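Local coordinates for response regulator protein (Burkholderia pseudomallei, PDB 3RQI), which probably relays a two-component signal, its phosphorylated receiver domain acting on transcription through a Fis-type helix-turn-helix domain, at residues Leu83-Tyr88 / Glu113-Ala118; Asn9-Asp14 / Leu44-Ala49. All coordinates share one frame; numbering follows the deposited sequence.

Overall arrangement
Contact 2 comes first along the chain and is complete before contact 1 begins; both lie in the receiver domain, with centres about 16 Å apart. They share one parallel sheet, of strand order 2-1-3-4-5, in which strand 9-13 belongs to contact 2 and strand 81-86 to contact 1, with strand 54-56 between them. The two pack against opposite faces: helix 40-47 covers one, helix 112-118 the other. Phe10, next to the leucine used in contact 2, points to the second face and touches Ile115 and Leu116. Together they illustrate the doubly wound alpha/beta sandwich of the CheY family, with the phosphorylation site at the C-terminal ends of the strands.

Contact 1: Leu83-Tyr88 / Glu113-Ala118; sequences LVLTGY and ESILAA
Ile115 of helix 112-118 spreads its two branches over Leu83 and Leu85 of strand 81-86. Its delta carbon makes the tightest touch, Leu85 CD2 to Ile115 CD1 at 3.6 Å, while the gamma methyl meets Leu83, two residues back along the strand, Leu83 CD2 to Ile115 CG2 at 3.8 Å. Both leucine side chains cross that of Ile115 at about a right angle, and methyls make the closest touches. The split follows from chi1 of Ile115 (-74°), which sets CG2 anti to the backbone N and turns CG1, with CD1 beyond it, anti to the carbonyl carbon. Leu83 divides its own methyls as well: CD2 also lies 3.9 Å from Ile115 O, and CD1 packs on the next helical turn, 3.9 Å from Ala118 CB. Ala118, with only a methyl to place, sits where the backbones come nearest, Leu83 CA and Ala118 CA being 7.3 Å apart.

The axes of strand segment 83-86 and helix segment 113-118 approach to 9.8 Å and run roughly antiparallel, at 147°. This is the alpha/beta layering of the CheY-like receiver fold, in which alternate residues of a strand serve opposite faces of the sheet: Leu83 and Leu85 point to this helix, Val84 and Thr86 do not. Helix 17-29 shares the layer, Phe19 lying on Leu85 and Leu23 on Ile115.

Further along, the strand reaches the phosphorylation site. Thr86 OG1 accepts from Tyr88 N at 2.9 Å in an ST turn and is also hydrogen-bonded to the phosphate of the aspartyl phosphate at position 58, to which Gly87 N is hydrogen-bonded as well. At the other end of the contact, Ala118 O is hydrogen-bonded to Asn104 ND2, tying the helix terminus to the adjoining strand 104-107.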
loop_
_atom_site.group_PDB
_atom_site.type_symbol
_atom_site.label_atom_id
_atom_site.label_comp_id
_atom_site.label_asym_id
_atom_site.label_seq_id
_atom_site.Cartn_x
_atom_site.Cartn_y
_atom_site.Cartn_z
ATOM N N LEU A 83 -5.261 -1.775 -12.965
ATOM C CA LEU A 83 -5.554 -2.058 -11.552
ATOM C C LEU A 83 -4.828 -3.358 -11.185
ATOM O O LEU A 83 -4.990 -4.391 -11.862
ATOM C CB LEU A 83 -7.077 -2.276 -11.389
ATOM C CG LEU A 83 -7.548 -2.894 -10.070
ATOM C CD1 LEU A 83 -7.394 -1.874 -8.874
ATOM C CD2 LEU A 83 -9.019 -3.384 -10.202
ATOM N N VAL A 84 -4.045 -3.327 -10.126
ATOM C CA VAL A 84 -3.521 -4.590 -9.533
ATOM C C VAL A 84 -4.633 -5.211 -8.724
ATOM O O VAL A 84 -5.317 -4.538 -7.914
ATOM C CB VAL A 84 -2.281 -4.374 -8.617
ATOM C CG1 VAL A 84 -1.939 -5.688 -7.822
ATOM C CG2 VAL A 84 -1.071 -3.904 -9.454
ATOM N N LEU A 85 -4.886 -6.483 -8.985
ATOM C CA LEU A 85 -5.958 -7.200 -8.258
ATOM C C LEU A 85 -5.334 -8.502 -7.722
ATOM O O LEU A 85 -4.963 -9.394 -8.508
ATOM C CB LEU A 85 -7.143 -7.486 -9.207
ATOM C CG LEU A 85 -8.290 -8.330 -8.596
ATOM C CD1 LEU A 85 -8.881 -7.618 -7.383
ATOM C CD2 LEU A 85 -9.349 -8.562 -9.655
ATOM N N THR A 86 -5.145 -8.589 -6.391
ATOM C CA THR A 86 -4.230 -9.637 -5.838
ATOM C C THR A 86 -4.687 -10.301 -4.552
ATOM O O THR A 86 -5.215 -9.636 -3.653
ATOM C CB THR A 86 -2.774 -9.095 -5.640
ATOM O OG1 THR A 86 -1.912 -10.097 -5.126
ATOM C CG2 THR A 86 -2.735 -7.912 -4.728
ATOM N N GLY A 87 -4.454 -11.608 -4.476
ATOM C CA GLY A 87 -4.669 -12.378 -3.241
ATOM C C GLY A 87 -3.454 -12.336 -2.311
ATOM O O GLY A 87 -3.458 -12.954 -1.237
ATOM N N TYR A 88 -2.420 -11.593 -2.726
ATOM C CA TYR A 88 -1.219 -11.421 -1.937
ATOM C C TYR A 88 -0.953 -9.952 -1.597
ATOM O O TYR A 88 0.108 -9.414 -1.891
ATOM C CB TYR A 88 -0.044 -12.056 -2.649
ATOM C CG TYR A 88 -0.246 -13.536 -2.839
ATOM C CD1 TYR A 88 -0.091 -14.438 -1.778
ATOM C CD2 TYR A 88 -0.655 -14.026 -4.066
ATOM C CE1 TYR A 88 -0.304 -15.809 -1.973
ATOM C CE2 TYR A 88 -0.867 -15.364 -4.264
ATOM C CZ TYR A 88 -0.695 -16.258 -3.229
ATOM O OH TYR A 88 -0.905 -17.604 -3.479
ATOM N N GLU A 113 -18.474 -4.850 -9.457
ATOM C CA GLU A 113 -18.753 -3.423 -9.165
ATOM C C GLU A 113 -17.572 -2.690 -8.516
ATOM O O GLU A 113 -17.235 -1.567 -8.918
ATOM C CB GLU A 113 -20.037 -3.249 -8.317
ATOM N N SER A 114 -16.917 -3.326 -7.546
ATOM C CA SER A 114 -15.810 -2.663 -6.848
ATOM C C SER A 114 -14.544 -2.593 -7.707
ATOM O O SER A 114 -13.759 -1.647 -7.602
ATOM C CB SER A 114 -15.547 -3.294 -5.498
ATOM O OG SER A 114 -14.927 -4.534 -5.598
ATOM N N ILE A 115 -14.387 -3.593 -8.571
ATOM C CA ILE A 115 -13.260 -3.605 -9.521
ATOM C C ILE A 115 -13.446 -2.435 -10.485
ATOM O O ILE A 115 -12.524 -1.644 -10.661
ATOM C CB ILE A 115 -13.162 -4.966 -10.274
ATOM C CG1 ILE A 115 -12.610 -6.015 -9.319
ATOM C CG2 ILE A 115 -12.218 -4.865 -11.527
ATOM C CD1 ILE A 115 -12.760 -7.416 -9.829
ATOM N N LEU A 116 -14.650 -2.300 -11.075
ATOM C CA LEU A 116 -14.947 -1.147 -11.936
ATOM C C LEU A 116 -14.777 0.193 -11.205
ATOM O O LEU A 116 -14.200 1.137 -11.771
ATOM C CB LEU A 116 -16.340 -1.280 -12.587
ATOM C CG LEU A 116 -16.437 -2.415 -13.628
ATOM C CD1 LEU A 116 -17.903 -2.714 -14.049
ATOM C CD2 LEU A 116 -15.563 -2.171 -14.877
ATOM N N ALA A 117 -15.277 0.281 -9.961
ATOM C CA ALA A 117 -15.131 1.509 -9.152
ATOM C C ALA A 117 -13.659 1.907 -8.997
ATOM O O ALA A 117 -13.281 3.092 -9.160
ATOM C CB ALA A 117 -15.806 1.322 -7.746
ATOM N N ALA A 118 -12.833 0.902 -8.722
ATOM C CA ALA A 118 -11.389 1.087 -8.450
ATOM C C ALA A 118 -10.631 1.542 -9.697
ATOM O O ALA A 118 -9.558 2.161 -9.617
ATOM C CB ALA A 118 -10.811 -0.167 -7.912
#

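Contact 2: Asn9-Asp14 / Leu44-Ala49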
loop_
_atom_site.group_PDB
_atom_site.type_symbol
_atom_site.label_atom_id
_atom_site.label_comp_id
_atom_site.label_asym_id
_atom_site.label_seq_id
_atom_site.Cartn_x
_atom_site.Cartn_y
_atom_site.Cartn_z
ATOM N N ASN A 9 -13.032 -2.364 -23.950
ATOM C CA ASN A 9 -12.159 -3.531 -24.021
ATOM C C ASN A 9 -11.371 -3.693 -22.718
ATOM O O ASN A 9 -10.730 -2.762 -22.270
ATOM C CB ASN A 9 -11.219 -3.399 -25.226
ATOM C CG ASN A 9 -11.987 -3.370 -26.549
ATOM O OD1 ASN A 9 -12.689 -4.318 -26.895
ATOM N ND2 ASN A 9 -11.853 -2.278 -27.282
ATOM N N PHE A 10 -11.427 -4.895 -22.141
ATOM C CA PHE A 10 -10.862 -5.200 -20.841
ATOM C C PHE A 10 -9.895 -6.384 -20.970
ATOM O O PHE A 10 -10.270 -7.432 -21.528
ATOM C CB PHE A 10 -12.053 -5.578 -19.923
ATOM C CG PHE A 10 -11.801 -5.360 -18.461
ATOM C CD1 PHE A 10 -12.585 -4.474 -17.728
ATOM C CD2 PHE A 10 -10.810 -6.094 -17.800
ATOM C CE1 PHE A 10 -12.343 -4.269 -16.351
ATOM C CE2 PHE A 10 -10.581 -5.920 -16.439
ATOM C CZ PHE A 10 -11.342 -5.006 -15.707
ATOM N N LEU A 11 -8.682 -6.245 -20.436
ATOM C CA LEU A 11 -7.693 -7.369 -20.384
ATOM C C LEU A 11 -7.552 -7.848 -18.941
ATOM O O LEU A 11 -7.161 -7.081 -18.080
ATOM C CB LEU A 11 -6.345 -6.888 -20.878
ATOM C CG LEU A 11 -5.173 -7.932 -20.864
ATOM C CD1 LEU A 11 -5.464 -9.209 -21.638
ATOM C CD2 LEU A 11 -3.831 -7.316 -21.339
ATOM N N VAL A 12 -7.876 -9.107 -18.728
ATOM C CA VAL A 12 -7.729 -9.746 -17.415
ATOM C C VAL A 12 -6.454 -10.597 -17.431
ATOM O O VAL A 12 -6.403 -11.573 -18.159
ATOM C CB VAL A 12 -8.985 -10.596 -17.083
ATOM C CG1 VAL A 12 -8.694 -11.473 -15.848
ATOM C CG2 VAL A 12 -10.249 -9.679 -16.858
ATOM N N ILE A 13 -5.479 -10.243 -16.603
ATOM C CA ILE A 13 -4.209 -11.012 -16.536
ATOM C C ILE A 13 -4.162 -11.729 -15.185
ATOM O O ILE A 13 -3.951 -11.103 -14.137
ATOM C CB ILE A 13 -2.997 -10.081 -16.647
ATOM C CG1 ILE A 13 -3.057 -9.303 -17.984
ATOM C CG2 ILE A 13 -1.683 -10.917 -16.532
ATOM C CD1 ILE A 13 -2.157 -8.052 -17.972
ATOM N N ASP A 14 -4.369 -13.048 -15.203
ATOM C CA ASP A 14 -4.350 -13.857 -13.979
ATOM C C ASP A 14 -4.104 -15.305 -14.387
ATOM O O ASP A 14 -4.688 -15.772 -15.370
ATOM C CB ASP A 14 -5.702 -13.696 -13.219
ATOM C CG ASP A 14 -5.608 -14.118 -11.798
ATOM O OD1 ASP A 14 -5.260 -15.302 -11.545
ATOM O OD2 ASP A 14 -5.838 -13.279 -10.892
ATOM N N LEU A 44 1.775 -9.998 -22.739
ATOM C CA LEU A 44 2.499 -9.110 -23.680
ATOM C C LEU A 44 2.044 -9.251 -25.127
ATOM O O LEU A 44 1.995 -8.247 -25.872
ATOM C CB LEU A 44 4.016 -9.303 -23.532
ATOM C CG LEU A 44 4.523 -8.872 -22.149
ATOM C CD1 LEU A 44 5.980 -9.255 -21.997
ATOM C CD2 LEU A 44 4.356 -7.379 -21.886
ATOM N N LYS A 45 1.704 -10.478 -25.517
ATOM C CA LYS A 45 1.151 -10.766 -26.862
ATOM C C LYS A 45 -0.151 -9.986 -27.061
ATOM O O LYS A 45 -0.275 -9.197 -27.991
ATOM C CB LYS A 45 0.891 -12.279 -26.998
ATOM C CG LYS A 45 0.624 -12.763 -28.393
ATOM C CD LYS A 45 1.052 -14.239 -28.547
ATOM C CE LYS A 45 0.651 -14.826 -29.871
ATOM N NZ LYS A 45 1.034 -16.281 -29.952
ATOM N N LEU A 46 -1.091 -10.177 -26.148
ATOM C CA LEU A 46 -2.359 -9.447 -26.214
ATOM C C LEU A 46 -2.229 -7.924 -26.152
ATOM O O LEU A 46 -2.873 -7.210 -26.947
ATOM C CB LEU A 46 -3.326 -9.950 -25.124
ATOM C CG LEU A 46 -4.049 -11.221 -25.573
ATOM C CD1 LEU A 46 -4.606 -11.960 -24.337
ATOM C CD2 LEU A 46 -5.178 -10.992 -26.630
ATOM N N ALA A 47 -1.409 -7.438 -25.205
ATOM C CA ALA A 47 -1.233 -6.003 -24.981
ATOM C C ALA A 47 -0.471 -5.344 -26.127
ATOM O O ALA A 47 -0.438 -4.114 -26.248
ATOM C CB ALA A 47 -0.547 -5.746 -23.617
ATOM N N GLY A 48 0.133 -6.183 -26.987
ATOM C CA GLY A 48 0.807 -5.690 -28.202
ATOM C C GLY A 48 -0.058 -5.780 -29.434
ATOM O O GLY A 48 0.365 -5.327 -30.525
ATOM N N ALA A 49 -1.261 -6.355 -29.281
ATOM C CA ALA A 49 -2.089 -6.640 -30.452
ATOM C C ALA A 49 -3.383 -5.835 -30.533
ATOM O O ALA A 49 -3.897 -5.602 -31.609
ATOM C CB ALA A 49 -2.396 -8.145 -30.528
#
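Leu11 extends its side chain toward helix 40-47 with CG opposite the backbone N (chi1 179°), and a chi2 of 56° directs its two methyls to different residues of that helix. Leu46 answers with a nearly extended chi2 of 160°, which carries its CD1 to the strand. The two leucines run past each other at an oblique angle, and their delta methyls meet, Leu11 CD1 to Leu46 CD1 at 3.9 Å. The same Leu11 methyl also lies over the root of the helix side chain, 4.2 Å from Leu46 CB. Its other branch makes a looser touch, with Leu11 CD2 4.3 Å from Ala47 CB.

Strand 9-13 is second in the parallel sheet of the receiver domain, flanked by strands 33-37 and 54-56. Leu46 continues onto Arg35 and Ala37 of the former, and Ile55 of the latter lies against Leu11. Ala47 also packs on Leu73 of helix 67-76, a neighbouring helix on this face, and Ala47 O is hydrogen-bonded to Gln77 NE2. The strand leads on to Asp14, whose OD2 is salt-bridged to Lys108.

All the touching groups between these two segments are aliphatic carbons meeting at van der Waals distance, consistent with an attachment that is mainly hydrophobic and sets no strict direction.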